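Local structure of serine-rich Repeat Adhesion Glycoprotein (Srr1) (Streptococcus agalactiae, 4MBO) at residues H166-T171 against S204-L209; Y298-V301 against N305-Y308. The protein binds fibrinogen as a serine-rich repeat surface adhesin, probably helping the bacterium attach to host tissue. All blocks are in the same frame, centred on the assembly; numbering follows the deposited sequence.

How the contacts relate
Contact 1 and contact 2 lie at the same end of the fibrinogen-binding adhesin domain, their centres about 12 Å apart, and follow one another along the chain: contact 1 is complete before contact 2 begins. Contact 1 joins strand 169-181 of one antiparallel sheet to the loop entering strand 210-215 of another, while contact 2 joins strand 295-302 of that second sheet to the loop that leads on to strand 309-316. They touch directly. Tyr-308 OH lies 2.6 Å from Leu-206 O, a probable hydrogen bond, and Val-301 packs on both Thr-171 and Leu-209. Together they illustrate how loops and strand ends of two sheets can be joined at one end of a domain, by methyl packing and one probable hydrogen bond.

Contact 1 (H166-T171 against S204-L209); sequences HTNVKT and SGLGNL
Val-169 and Leu-206 meet through one methyl each, CG2 of the valine lying 3.6 Å from CD2 of the leucine, with the two side chains crossing at about a right angle. Val-169 has CG1 anti to the backbone N (chi1 167°), which sets CG2 on the side of that nitrogen, where the leucine methyl reaches it. Leu-206 has two conformers, and its contacts belong to the one described; in it the branch lies beside both Val-169 and the carbonyl of Asn-168, CD2 being 3.8 Å from Asn-168 O. Further along, Thr-171 offers its methyl rather than its hydroxyl: CG2 sits 4.0 Å from CD2 of Leu-209, and the two side chains run past each other in opposite directions. The threonine's OG1 is instead hydrogen-bonded to Ser-310. Phe-202 packs against Val-169, Thr-171 and Leu-209, and thus belongs to the same apolar cluster. Residues 166-168 form the turn of a beta hairpin between antiparallel strands 162-165 and 169-181, whereas 204-209 leads from strand 186-202 to strand 210-215 of the other sheet. In the hairpin, Lys-170 NZ bonds to His-166 O at 3.0 Å, approaching from above the carbonyl plane, and makes a salt bridge with Glu-165. The chemistry across the contact is therefore dispersive: methyl groups join strand to loop, while Lys-170 and the Thr-171 hydroxyl take their polar partners outside the contact with 204-209.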
loop_
_atom_site.group_PDB
_atom_site.type_symbol
_atom_site.label_atom_id
_atom_site.label_comp_id
_atom_site.label_asym_id
_atom_site.label_seq_id
_atom_site.Cartn_x
_atom_site.Cartn_y
_atom_site.Cartn_z
ATOM N N HIS A 166 -16.990 -2.814 -26.347
ATOM C CA HIS A 166 -17.986 -2.606 -27.387
ATOM C C HIS A 166 -17.332 -2.790 -28.745
ATOM O O HIS A 166 -16.096 -2.854 -28.880
ATOM C CB HIS A 166 -18.604 -1.206 -27.339
ATOM C CG HIS A 166 -19.406 -0.932 -26.108
ATOM N ND1 HIS A 166 -19.794 0.339 -25.744
ATOM C CD2 HIS A 166 -19.821 -1.748 -25.111
ATOM C CE1 HIS A 166 -20.467 0.286 -24.608
ATOM N NE2 HIS A 166 -20.496 -0.970 -24.199
ATOM N N THR A 167 -18.158 -2.841 -29.778
ATOM C CA THR A 167 -17.634 -3.006 -31.093
ATOM C C THR A 167 -16.617 -1.938 -31.503
ATOM O O THR A 167 -15.560 -2.248 -32.068
ATOM C CB THR A 167 -18.798 -3.054 -32.112
ATOM O OG1 THR A 167 -19.662 -4.140 -31.764
ATOM C CG2 THR A 167 -18.281 -3.234 -33.490
ATOM N N ASN A 168 -16.891 -0.679 -31.153
ATOM C CA ASN A 168 -16.064 0.426 -31.601
ATOM C C ASN A 168 -15.004 0.943 -30.602
ATOM O O ASN A 168 -14.126 1.725 -30.971
ATOM C CB ASN A 168 -16.974 1.601 -32.060
ATOM C CG ASN A 168 -18.034 2.019 -30.997
ATOM O OD1 ASN A 168 -18.363 1.273 -30.065
ATOM N ND2 ASN A 168 -18.580 3.219 -31.167
ATOM N N VAL A 169 -15.155 0.520 -29.357
ATOM C CA VAL A 169 -14.319 0.947 -28.236
ATOM C C VAL A 169 -14.072 -0.211 -27.292
ATOM O O VAL A 169 -15.011 -0.790 -26.733
ATOM C CB VAL A 169 -15.026 2.114 -27.472
ATOM C CG1 VAL A 169 -14.383 2.384 -26.127
ATOM C CG2 VAL A 169 -15.073 3.344 -28.359
ATOM N N LYS A 170 -12.792 -0.556 -27.100
ATOM C CA LYS A 170 -12.379 -1.599 -26.172
ATOM C C LYS A 170 -11.247 -0.977 -25.358
ATOM O O LYS A 170 -10.174 -0.637 -25.910
ATOM C CB LYS A 170 -11.880 -2.842 -26.913
ATOM C CG LYS A 170 -12.830 -3.265 -28.022
ATOM C CD LYS A 170 -12.257 -4.407 -28.870
ATOM C CE LYS A 170 -13.199 -4.798 -29.993
ATOM N NZ LYS A 170 -14.505 -5.299 -29.496
ATOM N N THR A 171 -11.496 -0.799 -24.072
ATOM C CA THR A 171 -10.520 -0.187 -23.198
ATOM C C THR A 171 -10.592 -0.802 -21.812
ATOM O O THR A 171 -11.596 -1.402 -21.440
ATOM C CB THR A 171 -10.730 1.344 -23.068
ATOM O OG1 THR A 171 -12.054 1.605 -22.587
ATOM C CG2 THR A 171 -10.572 2.071 -24.384
ATOM N N SER A 204 -11.868 3.485 -36.496
ATOM C CA SER A 204 -11.596 4.631 -37.379
ATOM C C SER A 204 -12.619 5.732 -37.133
ATOM O O SER A 204 -13.812 5.458 -37.020
ATOM C CB SER A 204 -11.672 4.213 -38.844
ATOM O OG SER A 204 -10.760 3.178 -39.109
ATOM N N GLY A 205 -12.139 6.973 -37.027
ATOM C CA GLY A 205 -13.001 8.133 -36.767
ATOM C C GLY A 205 -13.038 8.570 -35.316
ATOM O O GLY A 205 -13.495 9.689 -34.995
ATOM N N LEU A 206 -12.566 7.703 -34.421
ATOM C CA LEU A 206 -12.560 7.998 -32.988
ATOM C C LEU A 206 -11.203 8.458 -32.450
ATOM O O LEU A 206 -11.069 8.749 -31.263
ATOM C CB LEU A 206 -13.048 6.796 -32.194
ATOM C CG LEU A 206 -14.544 6.518 -32.237
ATOM C CD1 LEU A 206 -15.019 6.175 -33.642
ATOM C CD2 LEU A 206 -14.881 5.405 -31.262
ATOM N N GLY A 207 -10.205 8.543 -33.320
ATOM C CA GLY A 207 -8.886 9.011 -32.909
ATOM C C GLY A 207 -8.000 8.030 -32.148
ATOM O O GLY A 207 -8.254 6.808 -32.112
ATOM N N ASN A 208 -6.902 8.556 -31.615
ATOM C CA ASN A 208 -5.977 7.720 -30.863
ATOM C C ASN A 208 -6.486 7.423 -29.456
ATOM O O ASN A 208 -7.344 8.136 -28.909
ATOM C CB ASN A 208 -4.617 8.419 -30.693
ATOM C CG ASN A 208 -3.776 8.457 -31.950
ATOM O OD1 ASN A 208 -4.099 7.835 -32.961
ATOM N ND2 ASN A 208 -2.661 9.159 -31.871
ATOM N N LEU A 209 -5.878 6.411 -28.854
ATOM C CA LEU A 209 -6.051 6.132 -27.434
ATOM C C LEU A 209 -5.170 7.140 -26.646
ATOM O O LEU A 209 -4.021 7.394 -27.013
ATOM C CB LEU A 209 -5.606 4.720 -27.126
ATOM C CG LEU A 209 -6.473 3.606 -27.719
ATOM C CD1 LEU A 209 -5.633 2.318 -27.831
ATOM C CD2 LEU A 209 -7.724 3.401 -26.885
#

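Contact 2 (Y298-V301 against N305-Y308); sequences YSTV and NQTY
This is a polar side-chain contact across the connecting loop of a beta hairpin between the antiparallel strands 295-302 and 309-316, in which Gln-306, on that loop, reaches back to Tyr-298 on the first strand. NE2 of Gln-306 donates to OH of Tyr-298 at 2.9 Å, nearly straight at 164° and close to the amide plane. Gln-306 extends beyond CG (chi2 -173°), which carries the amide across to the phenol, and the two side chains approach from opposite directions. The amide and ring planes are 43° apart, with OE1 of Gln-306 3.4 Å from CE1 of Tyr-298, so the amide both bonds to the hydroxyl and packs obliquely beside the ring. Thr-300 adds its methyl, CG2 lying 3.7 Å from OE1 of Gln-306, while its OG1 bonds to Ser-302 and to the backbone N of Ile-212. Asp-303 accepts from the backbone N of Thr-307 and Tyr-308, helping to hold the turn. Around this pair, strand 210-215 contributes Ile-212, which touches both Tyr-298 and Gln-306, and on the other flank of strand 295-302, strand 309-316 supplies Lys-311, which makes a cation-pi contact with the Tyr-298 ring.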
loop_
_atom_site.group_PDB
_atom_site.type_symbol
_atom_site.label_atom_id
_atom_site.label_comp_id
_atom_site.label_asym_id
_atom_site.label_seq_id
_atom_site.Cartn_x
_atom_site.Cartn_y
_atom_site.Cartn_z
ATOM N N TYR A 298 -8.131 10.630 -10.823
ATOM C CA TYR A 298 -8.674 9.657 -11.755
ATOM C C TYR A 298 -7.722 9.496 -12.916
ATOM O O TYR A 298 -6.851 10.349 -13.183
ATOM C CB TYR A 298 -10.019 10.065 -12.323
ATOM C CG TYR A 298 -9.993 11.288 -13.224
ATOM C CD1 TYR A 298 -9.662 11.172 -14.561
ATOM C CD2 TYR A 298 -10.324 12.558 -12.743
ATOM C CE1 TYR A 298 -9.634 12.272 -15.409
ATOM C CE2 TYR A 298 -10.313 13.670 -13.583
ATOM C CZ TYR A 298 -9.973 13.534 -14.914
ATOM O OH TYR A 298 -9.927 14.632 -15.789
ATOM N N SER A 299 -7.870 8.359 -13.581
ATOM C CA SER A 299 -7.121 8.045 -14.813
ATOM C C SER A 299 -8.044 7.470 -15.844
ATOM O O SER A 299 -9.006 6.767 -15.515
ATOM C CB SER A 299 -6.041 6.984 -14.536
ATOM O OG SER A 299 -5.131 7.438 -13.568
ATOM N N THR A 300 -7.716 7.693 -17.114
ATOM C CA THR A 300 -8.522 7.134 -18.176
ATOM C C THR A 300 -7.701 6.410 -19.228
ATOM O O THR A 300 -6.497 6.554 -19.292
ATOM C CB THR A 300 -9.266 8.233 -18.980
ATOM O OG1 THR A 300 -8.338 8.936 -19.825
ATOM C CG2 THR A 300 -10.021 9.196 -18.099
ATOM N N VAL A 301 -8.423 5.665 -20.064
ATOM C CA VAL A 301 -7.947 5.263 -21.366
ATOM C C VAL A 301 -9.151 5.743 -22.213
ATOM O O VAL A 301 -10.254 5.136 -22.141
ATOM C CB VAL A 301 -7.683 3.777 -21.526
ATOM C CG1 VAL A 301 -7.384 3.476 -22.982
ATOM C CG2 VAL A 301 -6.514 3.357 -20.678
ATOM N N ASN A 305 -11.128 14.180 -24.882
ATOM C CA ASN A 305 -12.297 14.842 -24.272
ATOM C C ASN A 305 -13.011 13.959 -23.215
ATOM O O ASN A 305 -13.981 14.378 -22.627
ATOM C CB ASN A 305 -13.320 15.247 -25.380
ATOM C CG ASN A 305 -12.813 16.361 -26.312
ATOM O OD1 ASN A 305 -12.562 17.475 -25.884
ATOM N ND2 ASN A 305 -12.723 16.063 -27.604
ATOM N N GLN A 306 -12.515 12.749 -22.976
ATOM C CA GLN A 306 -13.099 11.824 -21.979
ATOM C C GLN A 306 -14.570 11.580 -22.239
ATOM O O GLN A 306 -15.407 11.668 -21.339
ATOM C CB GLN A 306 -12.920 12.360 -20.564
ATOM C CG GLN A 306 -11.512 12.739 -20.227
ATOM C CD GLN A 306 -11.390 13.097 -18.763
ATOM O OE1 GLN A 306 -11.887 12.374 -17.888
ATOM N NE2 GLN A 306 -10.722 14.165 -18.499
ATOM N N THR A 307 -14.862 11.326 -23.507
ATOM C CA THR A 307 -16.171 11.071 -23.989
ATOM C C THR A 307 -16.504 9.566 -24.071
ATOM O O THR A 307 -17.666 9.170 -23.996
ATOM C CB THR A 307 -16.285 11.708 -25.387
ATOM O OG1 THR A 307 -15.928 13.098 -25.278
ATOM C CG2 THR A 307 -17.683 11.574 -25.912
ATOM N N TYR A 308 -15.490 8.770 -24.351
ATOM C CA TYR A 308 -15.642 7.313 -24.447
ATOM C C TYR A 308 -14.350 6.644 -23.982
ATOM O O TYR A 308 -13.269 7.254 -24.017
ATOM C CB TYR A 308 -16.054 6.841 -25.864
ATOM C CG TYR A 308 -15.309 7.536 -26.993
ATOM C CD1 TYR A 308 -14.081 7.083 -27.429
ATOM C CD2 TYR A 308 -15.852 8.651 -27.606
ATOM C CE1 TYR A 308 -13.409 7.721 -28.447
ATOM C CE2 TYR A 308 -15.206 9.307 -28.635
ATOM C CZ TYR A 308 -13.980 8.844 -29.055
ATOM O OH TYR A 308 -13.326 9.460 -30.119
#